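Local coordinates for protein acetyl-CoA acetyltransferase A (Ascaris suum, PDB 6BJA) that probably catalyses thiolase-type acetyl transfer between acetyl-CoA units in lipid metabolism, and binds coenzyme A, at residues 161-167 against 239-243; 177-181 against 233-238; 248-254 against 324-328. All coordinates share one frame; numbering follows the deposited sequence.

Interaction 1 (161-167 against 239-243); sequences PMGLCAE and AFLKD
F240 and L164 bring the two backbones together, their CA atoms 5.0 Å apart, where the first turn of helix 162-172 meets an irregular stretch of loop without any direct hydrogen bond between them. The F240 ring lies flat against the start of the helix. G163 CA sits over its centre, 3.7 Å from the ring centroid and 10° off the ring normal, a CH-pi contact; glycine, with no side chain, lets the helix backbone lie directly on the ring. P161, the N-cap residue, adds its CB at 3.8 Å from F240 CD1, and A239 CB lies over the opposite face, nearer the rim. In L164, chi1 of -177° with chi2 of 54° brings CD1 to 3.5 Å from F240 O and 3.8 Å from L241 CB; the two leucine side chains cross at about a right angle. E167 packs its aliphatic CG against L241 CB, while its buried carboxylate serves polar partners: OE2 accepts from I248 N and from a water at 2.6 Å that in turn accepts from F240 N, whereas OE1 pairs with T247. F240 and M162 both touch coenzyme A. The contact joins helix 162-172 to the long excursion between strands 218-219 and 257-267; I248 of that excursion packs on F240 and A166, and M162 reaches Q70 of the second subunit.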
loop_
_atom_site.group_PDB
_atom_site.type_symbol
_atom_site.label_atom_id
_atom_site.label_comp_id
_atom_site.label_asym_id
_atom_site.label_seq_id
_atom_site.Cartn_x
_atom_site.Cartn_y
_atom_site.Cartn_z
ATOM N N PRO A 161 22.552 -2.446 -8.819
ATOM C CA PRO A 161 21.964 -2.493 -10.155
ATOM C C PRO A 161 22.877 -3.173 -11.164
ATOM O O PRO A 161 24.092 -3.043 -11.073
ATOM C CB PRO A 161 21.781 -1.012 -10.504
ATOM C CG PRO A 161 21.746 -0.316 -9.181
ATOM C CD PRO A 161 22.672 -1.071 -8.308
ATOM N N MET A 162 22.304 -3.876 -12.132
ATOM C CA MET A 162 23.117 -4.488 -13.170
ATOM C C MET A 162 23.980 -3.419 -13.877
ATOM O O MET A 162 25.104 -3.707 -14.257
ATOM C CB MET A 162 22.248 -5.244 -14.173
ATOM C CG MET A 162 21.677 -6.590 -13.612
ATOM S SD MET A 162 20.717 -7.429 -14.882
ATOM C CE MET A 162 19.340 -6.333 -15.171
ATOM N N GLY A 163 23.473 -2.201 -14.013
ATOM C CA GLY A 163 24.260 -1.149 -14.651
ATOM C C GLY A 163 25.501 -0.755 -13.871
ATOM O O GLY A 163 26.497 -0.339 -14.461
ATOM N N LEU A 164 25.466 -0.856 -12.550
ATOM C CA LEU A 164 26.664 -0.622 -11.757
ATOM C C LEU A 164 27.654 -1.749 -11.958
ATOM O O LEU A 164 28.846 -1.515 -12.078
ATOM C CB LEU A 164 26.329 -0.484 -10.271
ATOM C CG LEU A 164 27.523 -0.166 -9.368
ATOM C CD1 LEU A 164 28.294 1.076 -9.839
ATOM C CD2 LEU A 164 27.038 0.029 -7.951
ATOM N N CYS A 165 27.167 -2.983 -11.970
ATOM C CA CYS A 165 28.002 -4.131 -12.284
ATOM C C CYS A 165 28.696 -3.965 -13.636
ATOM O O CYS A 165 29.869 -4.264 -13.796
ATOM C CB CYS A 165 27.171 -5.409 -12.299
ATOM S SG CYS A 165 26.473 -5.872 -10.662
ATOM N N ALA A 166 27.954 -3.501 -14.620
ATOM C CA ALA A 166 28.502 -3.411 -15.967
ATOM C C ALA A 166 29.652 -2.397 -16.055
ATOM O O ALA A 166 30.488 -2.484 -16.961
ATOM C CB ALA A 166 27.396 -3.072 -16.947
ATOM N N GLU A 167 29.671 -1.424 -15.149
ATOM C CA GLU A 167 30.784 -0.475 -15.088
ATOM C C GLU A 167 32.104 -1.188 -14.846
ATOM O O GLU A 167 33.159 -0.714 -15.286
ATOM C CB GLU A 167 30.576 0.579 -14.002
ATOM C CG GLU A 167 29.488 1.606 -14.254
ATOM C CD GLU A 167 29.880 2.706 -15.247
ATOM O OE1 GLU A 167 30.953 2.600 -15.892
ATOM O OE2 GLU A 167 29.092 3.660 -15.362
ATOM N N ALA A 239 24.340 7.157 -14.556
ATOM C CA ALA A 239 23.144 6.778 -13.804
ATOM C C ALA A 239 23.410 5.823 -12.654
ATOM O O ALA A 239 22.585 5.716 -11.744
ATOM C CB ALA A 239 22.143 6.155 -14.740
ATOM N N PHE A 240 24.534 5.121 -12.701
ATOM C CA PHE A 240 24.809 4.036 -11.753
ATOM C C PHE A 240 26.034 4.263 -10.885
ATOM O O PHE A 240 26.088 3.795 -9.739
ATOM C CB PHE A 240 24.961 2.726 -12.519
ATOM C CG PHE A 240 23.751 2.369 -13.313
ATOM C CD1 PHE A 240 22.601 1.946 -12.680
ATOM C CD2 PHE A 240 23.744 2.483 -14.681
ATOM C CE1 PHE A 240 21.481 1.630 -13.391
ATOM C CE2 PHE A 240 22.621 2.172 -15.408
ATOM C CZ PHE A 240 21.475 1.730 -14.752
ATOM N N LEU A 241 27.021 4.976 -11.423
ATOM C CA LEU A 241 28.276 5.196 -10.729
ATOM C C LEU A 241 28.555 6.683 -10.745
ATOM O O LEU A 241 28.701 7.272 -11.812
ATOM C CB LEU A 241 29.409 4.403 -11.396
ATOM C CG LEU A 241 30.819 4.564 -10.834
ATOM C CD1 LEU A 241 30.869 4.257 -9.344
ATOM C CD2 LEU A 241 31.787 3.674 -11.596
ATOM N N LYS A 242 28.615 7.296 -9.567
ATOM C CA LYS A 242 28.601 8.754 -9.492
ATOM C C LYS A 242 29.838 9.317 -8.807
ATOM O O LYS A 242 29.832 10.453 -8.334
ATOM C CB LYS A 242 27.332 9.208 -8.776
ATOM C CG LYS A 242 26.066 8.683 -9.440
ATOM C CD LYS A 242 24.880 8.751 -8.514
ATOM C CE LYS A 242 23.642 8.190 -9.184
ATOM N NZ LYS A 242 23.223 9.056 -10.308
ATOM N N ASP A 243 30.909 8.528 -8.792
ATOM C CA ASP A 243 32.149 8.925 -8.139
ATOM C C ASP A 243 33.078 9.658 -9.104
ATOM O O ASP A 243 34.237 9.921 -8.779
ATOM C CB ASP A 243 32.852 7.697 -7.550
ATOM C CG ASP A 243 33.465 6.787 -8.608
ATOM O OD1 ASP A 243 33.247 6.995 -9.827
ATOM O OD2 ASP A 243 34.166 5.835 -8.199
HETATM O O HOH W 1 26.915 4.861 -14.475
#

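Interaction 2 (177-181 against 233-238); sequences REQLD and VPALHP. With COA (coenzyme A), chain C; ACT (acetate ion), chain B.
R177 reaches from the first turn of helix 177-197 into the curl of chain formed by residues 233-238 and binds two of its carbonyls with one nitrogen. CG stands opposite the backbone N (chi1 173°) and the chain then bends at chi2 (64°), so that the guanidinium lies beside D181, one helical turn on, as well as facing the loop. NH2 donates to V233 O at 2.9 Å, within both the guanidinium and the carbonyl planes, and to L236 O at 2.8 Å, where the donor is tilted 25° from the carbonyl plane. NH1 adds a weak bond to L236 O. The third side of the group is fixed by a salt bridge within the helix: NE donates to D181 OD2 at 2.8 Å, on the syn side but well out of the carboxylate plane. Arginine suits this place because its flat, many-handed end can hold several backbone oxygens at once. In the thiolase fold this excursion before strand 257-267 helps to form the coenzyme A pocket, and here V233 and L236, whose carbonyls hold the arginine, also give their side chains to the cofactor: L236 CD2 lies 3.3 Å from the ribose oxygen O4B, and V233 CG2 lies by the adenine. The other valine branch, CG1, packs 3.4 Å from D181 CG, the two side chains sliding past each other in opposite directions. D181 OD1 accepts from a water that also donates to V233 O; OD1 also accepts from N252 ND2. In an acetate, probably from the crystallisation liquor, O accepts from H237 ND1 at 2.8 Å, and OXT weakly from R177 NH1.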
loop_
_atom_site.group_PDB
_atom_site.type_symbol
_atom_site.label_atom_id
_atom_site.label_comp_id
_atom_site.label_asym_id
_atom_site.label_seq_id
_atom_site.Cartn_x
_atom_site.Cartn_y
_atom_site.Cartn_z
ATOM N N ARG A 177 33.221 6.650 -22.165
ATOM C CA ARG A 177 31.932 7.299 -22.394
ATOM C C ARG A 177 31.711 7.564 -23.877
ATOM O O ARG A 177 30.616 7.350 -24.436
ATOM C CB ARG A 177 31.879 8.604 -21.596
ATOM C CG ARG A 177 30.690 9.489 -21.833
ATOM C CD ARG A 177 29.366 8.830 -21.419
ATOM N NE ARG A 177 28.264 9.765 -21.616
ATOM C CZ ARG A 177 27.853 10.652 -20.712
ATOM N NH1 ARG A 177 28.415 10.718 -19.511
ATOM N NH2 ARG A 177 26.865 11.479 -20.999
ATOM N N GLU A 178 32.768 8.056 -24.525
ATOM C CA GLU A 178 32.699 8.340 -25.937
ATOM C C GLU A 178 32.341 7.118 -26.777
ATOM O O GLU A 178 31.475 7.218 -27.667
ATOM C CB GLU A 178 34.036 8.930 -26.401
ATOM C CG GLU A 178 34.277 10.348 -25.906
ATOM C CD GLU A 178 34.818 10.475 -24.473
ATOM O OE1 GLU A 178 35.055 9.458 -23.783
ATOM O OE2 GLU A 178 35.031 11.637 -24.046
ATOM N N GLN A 179 32.967 5.975 -26.503
ATOM C CA GLN A 179 32.629 4.735 -27.210
ATOM C C GLN A 179 31.234 4.237 -26.870
ATOM O O GLN A 179 30.518 3.790 -27.769
ATOM C CB GLN A 179 33.620 3.629 -26.904
ATOM C CG GLN A 179 35.030 3.882 -27.444
ATOM C CD GLN A 179 36.020 2.981 -26.800
ATOM O OE1 GLN A 179 36.328 3.142 -25.619
ATOM N NE2 GLN A 179 36.512 1.995 -27.548
ATOM N N LEU A 180 30.855 4.299 -25.594
ATOM C CA LEU A 180 29.520 3.813 -25.200
ATOM C C LEU A 180 28.431 4.651 -25.877
ATOM O O LEU A 180 27.431 4.120 -26.392
ATOM C CB LEU A 180 29.340 3.843 -23.667
ATOM C CG LEU A 180 29.735 2.578 -22.908
ATOM C CD1 LEU A 180 31.112 2.101 -23.254
ATOM C CD2 LEU A 180 29.609 2.850 -21.410
ATOM N N ASP A 181 28.621 5.967 -25.899
ATOM C CA ASP A 181 27.630 6.862 -26.504
ATOM C C ASP A 181 27.588 6.689 -28.023
ATOM O O ASP A 181 26.500 6.649 -28.607
ATOM C CB ASP A 181 27.930 8.330 -26.160
ATOM C CG ASP A 181 27.492 8.711 -24.757
ATOM O OD1 ASP A 181 26.802 7.889 -24.082
ATOM O OD2 ASP A 181 27.824 9.847 -24.343
ATOM N N VAL A 233 22.649 13.379 -25.301
ATOM C CA VAL A 233 23.402 12.185 -24.935
ATOM C C VAL A 233 24.711 12.510 -24.193
ATOM O O VAL A 233 25.008 11.904 -23.181
ATOM C CB VAL A 233 23.693 11.332 -26.192
ATOM C CG1 VAL A 233 24.715 10.228 -25.903
ATOM C CG2 VAL A 233 22.382 10.746 -26.740
ATOM N N PRO A 234 25.514 13.458 -24.698
ATOM C CA PRO A 234 26.732 13.760 -23.940
ATOM C C PRO A 234 26.482 14.590 -22.692
ATOM O O PRO A 234 27.404 14.782 -21.898
ATOM C CB PRO A 234 27.582 14.547 -24.952
ATOM C CG PRO A 234 26.604 15.111 -25.899
ATOM C CD PRO A 234 25.538 14.075 -26.033
ATOM N N ALA A 235 25.275 15.103 -22.531
ATOM C CA ALA A 235 24.959 15.962 -21.395
ATOM C C ALA A 235 24.511 15.159 -20.187
ATOM O O ALA A 235 24.520 15.663 -19.059
ATOM C CB ALA A 235 23.886 16.956 -21.776
ATOM N N LEU A 236 24.093 13.918 -20.419
ATOM C CA LEU A 236 23.592 13.090 -19.336
ATOM C C LEU A 236 24.669 12.754 -18.326
ATOM O O LEU A 236 25.833 12.583 -18.676
ATOM C CB LEU A 236 23.007 11.791 -19.889
ATOM C CG LEU A 236 21.849 11.911 -20.864
ATOM C CD1 LEU A 236 21.334 10.525 -21.160
ATOM C CD2 LEU A 236 20.743 12.800 -20.327
ATOM N N HIS A 237 24.252 12.626 -17.067
ATOM C CA HIS A 237 25.125 12.205 -15.988
ATOM C C HIS A 237 25.057 10.694 -15.838
ATOM O O HIS A 237 24.001 10.105 -16.078
ATOM C CB HIS A 237 24.725 12.905 -14.689
ATOM C CG HIS A 237 24.595 14.393 -14.835
ATOM N ND1 HIS A 237 25.680 15.212 -15.067
ATOM C CD2 HIS A 237 23.509 15.199 -14.819
ATOM C CE1 HIS A 237 25.267 16.462 -15.176
ATOM N NE2 HIS A 237 23.956 16.484 -15.030
ATOM N N PRO A 238 26.183 10.058 -15.466
ATOM C CA PRO A 238 26.162 8.610 -15.227
ATOM C C PRO A 238 25.064 8.230 -14.247
ATOM O O PRO A 238 24.892 8.916 -13.242
ATOM C CB PRO A 238 27.546 8.327 -14.657
ATOM C CG PRO A 238 28.409 9.370 -15.301
ATOM C CD PRO A 238 27.554 10.600 -15.398
HETATM N N1A COA C . 18.679 10.109 -25.769
HETATM C C2A COA C . 18.785 11.282 -25.118
HETATM N N3A COA C . 18.407 11.461 -23.844
HETATM C C4A COA C . 17.889 10.447 -23.122
HETATM C C5A COA C . 17.747 9.130 -23.750
HETATM C C6A COA C . 18.185 9.007 -25.159
HETATM N N6A COA C . 18.100 7.837 -25.824
HETATM N N7A COA C . 17.210 8.321 -22.813
HETATM C C8A COA C . 17.029 9.060 -21.687
HETATM N N9A COA C . 17.444 10.337 -21.878
HETATM C C1B COA C . 17.411 11.475 -20.919
HETATM C C2B COA C . 15.968 11.881 -20.673
HETATM O O2B COA C . 15.590 13.007 -21.470
HETATM C C3B COA C . 15.886 12.229 -19.202
HETATM O O3B COA C . 15.654 13.639 -19.084
HETATM P P3B COA C . 16.619 14.733 -18.416
HETATM O O7A COA C . 18.011 14.549 -18.972
HETATM O O8A COA C . 16.102 16.104 -18.791
HETATM O O9A COA C . 16.627 14.562 -16.917
HETATM C C4B COA C . 17.160 11.645 -18.585
HETATM O O4B COA C . 17.985 11.155 -19.646
HETATM C C5B COA C . 16.807 10.460 -17.706
HETATM O O5B COA C . 16.269 9.473 -18.581
HETATM P P1A COA C . 14.806 8.816 -18.401
HETATM O O1A COA C . 13.724 9.852 -18.216
HETATM O O2A COA C . 14.478 7.932 -19.585
HETATM O O3A COA C . 14.854 7.937 -17.073
HETATM P P2A COA C . 13.478 7.556 -16.339
HETATM O O4A COA C . 12.831 8.798 -15.764
HETATM O O5A COA C . 12.537 6.832 -17.279
HETATM O O6A COA C . 13.950 6.570 -15.172
HETATM C CBP COA C . 14.144 4.216 -15.138
HETATM C CCP COA C . 14.830 5.509 -15.523
HETATM C CDP COA C . 13.893 4.267 -13.648
HETATM C CEP COA C . 12.766 4.084 -15.795
HETATM C CAP COA C . 15.096 3.032 -15.384
HETATM O OAP COA C . 14.519 1.868 -14.773
HETATM C C9P COA C . 15.393 2.772 -16.847
HETATM O O9P COA C . 14.710 3.256 -17.736
HETATM N N8P COA C . 16.423 1.990 -17.179
HETATM C C7P COA C . 17.333 1.357 -16.247
HETATM C C6P COA C . 18.566 0.865 -16.990
HETATM C C5P COA C . 18.557 -0.639 -16.975
HETATM O O5P COA C . 19.190 -1.265 -16.128
HETATM N N4P COA C . 17.798 -1.218 -17.895
HETATM C C3P COA C . 17.634 -2.660 -17.912
HETATM C C2P COA C . 18.544 -3.386 -18.873
HETATM S S1P COA C . 19.260 -4.830 -18.064
HETATM C C ACT B . 28.353 14.058 -17.419
HETATM O O ACT B . 27.962 14.115 -16.227
HETATM O OXT ACT B . 29.106 13.099 -17.710
HETATM C CH3 ACT B . 27.958 15.093 -18.428
HETATM O O HOH W 2 24.868 9.254 -22.622
#

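Interaction 3 (248-254 against 324-328). With COA (coenzyme A), chain C.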
loop_
_atom_site.group_PDB
_atom_site.type_symbol
_atom_site.label_atom_id
_atom_site.label_comp_id
_atom_site.label_asym_id
_atom_site.label_seq_id
_atom_site.Cartn_x
_atom_site.Cartn_y
_atom_site.Cartn_z
ATOM N N ILE A 248 28.060 4.807 -17.820
ATOM C CA ILE A 248 26.769 4.327 -18.279
ATOM C C ILE A 248 25.655 5.301 -17.884
ATOM O O ILE A 248 25.548 5.721 -16.721
ATOM C CB ILE A 248 26.484 2.907 -17.724
ATOM C CG1 ILE A 248 27.572 1.933 -18.198
ATOM C CG2 ILE A 248 25.102 2.420 -18.163
ATOM C CD1 ILE A 248 27.439 0.510 -17.652
ATOM N N THR A 249 24.828 5.643 -18.866
ATOM C CA THR A 249 23.765 6.627 -18.715
ATOM C C THR A 249 22.449 6.055 -19.191
ATOM O O THR A 249 22.418 4.984 -19.794
ATOM C CB THR A 249 24.022 7.885 -19.540
ATOM O OG1 THR A 249 23.840 7.575 -20.920
ATOM C CG2 THR A 249 25.429 8.399 -19.318
ATOM N N ALA A 250 21.375 6.813 -19.003
ATOM C CA ALA A 250 20.071 6.380 -19.507
ATOM C C ALA A 250 20.106 6.180 -21.013
ATOM O O ALA A 250 19.386 5.330 -21.527
ATOM C CB ALA A 250 18.985 7.375 -19.131
ATOM N N ALA A 251 20.939 6.943 -21.726
ATOM C CA ALA A 251 20.963 6.876 -23.174
ATOM C C ALA A 251 21.766 5.685 -23.694
ATOM O O ALA A 251 21.426 5.152 -24.742
ATOM C CB ALA A 251 21.529 8.185 -23.766
ATOM N N ASN A 252 22.808 5.247 -22.985
ATOM C CA ASN A 252 23.616 4.149 -23.528
ATOM C C ASN A 252 23.324 2.845 -22.792
ATOM O O ASN A 252 24.032 1.858 -22.965
ATOM C CB ASN A 252 25.125 4.493 -23.541
ATOM C CG ASN A 252 25.702 4.792 -22.182
ATOM O OD1 ASN A 252 25.368 4.145 -21.211
ATOM N ND2 ASN A 252 26.652 5.757 -22.126
ATOM N N ALA A 253 22.255 2.853 -21.987
ATOM C CA ALA A 253 21.721 1.623 -21.378
ATOM C C ALA A 253 20.408 1.307 -22.035
ATOM O O ALA A 253 19.732 2.208 -22.478
ATOM C CB ALA A 253 21.507 1.781 -19.905
ATOM N N SER A 254 20.027 0.042 -22.039
ATOM C CA SER A 254 18.693 -0.294 -22.510
ATOM C C SER A 254 17.639 0.241 -21.545
ATOM O O SER A 254 17.916 0.625 -20.412
ATOM C CB SER A 254 18.520 -1.803 -22.706
ATOM O OG SER A 254 18.643 -2.504 -21.497
ATOM N N GLU A 324 21.677 -6.158 -26.286
ATOM C CA GLU A 324 22.309 -4.930 -25.779
ATOM C C GLU A 324 21.714 -4.508 -24.450
ATOM O O GLU A 324 21.009 -3.501 -24.380
ATOM C CB GLU A 324 22.169 -3.779 -26.781
ATOM C CG GLU A 324 22.746 -4.089 -28.120
ATOM C CD GLU A 324 22.592 -2.951 -29.115
ATOM O OE1 GLU A 324 21.772 -2.021 -28.891
ATOM O OE2 GLU A 324 23.268 -3.041 -30.150
ATOM N N ALA A 325 22.009 -5.255 -23.389
ATOM C CA ALA A 325 21.586 -4.831 -22.073
ATOM C C ALA A 325 22.098 -3.418 -21.841
ATOM O O ALA A 325 21.380 -2.555 -21.342
ATOM C CB ALA A 325 22.092 -5.781 -21.021
ATOM N N PHE A 326 23.349 -3.205 -22.254
ATOM C CA PHE A 326 24.018 -1.909 -22.205
ATOM C C PHE A 326 24.857 -1.799 -23.465
ATOM O O PHE A 326 25.159 -2.809 -24.078
ATOM C CB PHE A 326 24.911 -1.790 -20.961
ATOM C CG PHE A 326 24.159 -1.985 -19.689
ATOM C CD1 PHE A 326 23.565 -0.912 -19.064
ATOM C CD2 PHE A 326 23.984 -3.251 -19.160
ATOM C CE1 PHE A 326 22.827 -1.079 -17.915
ATOM C CE2 PHE A 326 23.240 -3.440 -18.015
ATOM C CZ PHE A 326 22.656 -2.359 -17.392
ATOM N N SER A 327 25.280 -0.589 -23.828
ATOM C CA SER A 327 26.191 -0.453 -24.948
ATOM C C SER A 327 27.465 -1.269 -24.716
ATOM O O SER A 327 28.030 -1.856 -25.643
ATOM C CB SER A 327 26.551 1.014 -25.166
ATOM O OG SER A 327 25.452 1.711 -25.724
ATOM N N VAL A 328 27.938 -1.309 -23.481
ATOM C CA VAL A 328 29.154 -2.057 -23.197
ATOM C C VAL A 328 28.982 -3.548 -23.495
ATOM O O VAL A 328 29.953 -4.218 -23.827
ATOM C CB VAL A 328 29.640 -1.851 -21.733
ATOM C CG1 VAL A 328 28.559 -2.217 -20.698
ATOM C CG2 VAL A 328 30.921 -2.645 -21.466
HETATM N N1A COA C . 18.679 10.109 -25.769
HETATM C C2A COA C . 18.785 11.282 -25.118
HETATM N N3A COA C . 18.407 11.461 -23.844
HETATM C C4A COA C . 17.889 10.447 -23.122
HETATM C C5A COA C . 17.747 9.130 -23.750
HETATM C C6A COA C . 18.185 9.007 -25.159
HETATM N N6A COA C . 18.100 7.837 -25.824
HETATM N N7A COA C . 17.210 8.321 -22.813
HETATM C C8A COA C . 17.029 9.060 -21.687
HETATM N N9A COA C . 17.444 10.337 -21.878
HETATM C C1B COA C . 17.411 11.475 -20.919
HETATM C C2B COA C . 15.968 11.881 -20.673
HETATM O O2B COA C . 15.590 13.007 -21.470
HETATM C C3B COA C . 15.886 12.229 -19.202
HETATM O O3B COA C . 15.654 13.639 -19.084
HETATM P P3B COA C . 16.619 14.733 -18.416
HETATM O O7A COA C . 18.011 14.549 -18.972
HETATM O O8A COA C . 16.102 16.104 -18.791
HETATM O O9A COA C . 16.627 14.562 -16.917
HETATM C C4B COA C . 17.160 11.645 -18.585
HETATM O O4B COA C . 17.985 11.155 -19.646
HETATM C C5B COA C . 16.807 10.460 -17.706
HETATM O O5B COA C . 16.269 9.473 -18.581
HETATM P P1A COA C . 14.806 8.816 -18.401
HETATM O O1A COA C . 13.724 9.852 -18.216
HETATM O O2A COA C . 14.478 7.932 -19.585
HETATM O O3A COA C . 14.854 7.937 -17.073
HETATM P P2A COA C . 13.478 7.556 -16.339
HETATM O O4A COA C . 12.831 8.798 -15.764
HETATM O O5A COA C . 12.537 6.832 -17.279
HETATM O O6A COA C . 13.950 6.570 -15.172
HETATM C CBP COA C . 14.144 4.216 -15.138
HETATM C CCP COA C . 14.830 5.509 -15.523
HETATM C CDP COA C . 13.893 4.267 -13.648
HETATM C CEP COA C . 12.766 4.084 -15.795
HETATM C CAP COA C . 15.096 3.032 -15.384
HETATM O OAP COA C . 14.519 1.868 -14.773
HETATM C C9P COA C . 15.393 2.772 -16.847
HETATM O O9P COA C . 14.710 3.256 -17.736
HETATM N N8P COA C . 16.423 1.990 -17.179
HETATM C C7P COA C . 17.333 1.357 -16.247
HETATM C C6P COA C . 18.566 0.865 -16.990
HETATM C C5P COA C . 18.557 -0.639 -16.975
HETATM O O5P COA C . 19.190 -1.265 -16.128
HETATM N N4P COA C . 17.798 -1.218 -17.895
HETATM C C3P COA C . 17.634 -2.660 -17.912
HETATM C C2P COA C . 18.544 -3.386 -18.873
HETATM S S1P COA C . 19.260 -4.830 -18.064
HETATM O O HOH W 3 26.651 1.194 -21.756
#
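With chi1 at -58°, F326 has CG beside its own backbone N, and this brings the ring up to A253, whose CB meets F326 CD1 obliquely at 3.5 Å; the I248 side chain runs at about a right angle to that of F326 and brings CG2 to the same atom. A253, its small CB fitting against the ring, forms a single beta bridge with F326. On one flank S327 N donates to N252 O at 2.9 Å, nearly along the C=O axis; on the other, S254 N donates to A325 O at 3.0 Å, from above the carbonyl plane. N252 itself holds the loop: with its chi1 of 60°, OD1 accepts from T249 N at 2.8 Å, the donor above the amide plane, while T249 OG1 accepts from N252 N in an ST motif. S254 O accepts from the pantetheine N4P of coenzyme A at 3.1 Å, and A251 CB packs against the adenine. The contact ties the N-terminal thiolase domain to the C-terminal one, whose Asn-Glu-Ala-Phe (NEAF) loop, including 324-326, borders the active site and leads from strand 319-322 into helix 327-337. Helix 162-172 lies against F326 and V328 through A166, and S327 OG lies between N252 O and L180 O of helix 177-197, either of which could take its proton.

In the fold
All three interactions draw on the long excursion between strands 218-219 and 257-267, which supplies 233-238, 239-243 and 248-254, and all three border coenzyme A. Interaction 3 lies about 10 Å, centre to centre, from each of the others, which are about 13 Å apart. It is linked to interaction 1 through E167 OE2 and I248 N, 2.9 Å apart, and by G163 CA packing on F326 CZ; to interaction 2 through D181 OD1 and N252 ND2, also 2.9 Å apart. Interaction 2 flanks the adenosine end of the cofactor; interaction 3 runs from the adenine, at A251, to the pantetheine, at S254. The side chains of S254 and A325 lie about 4 Å from those of the predicted catalytic H355 and C383 respectively.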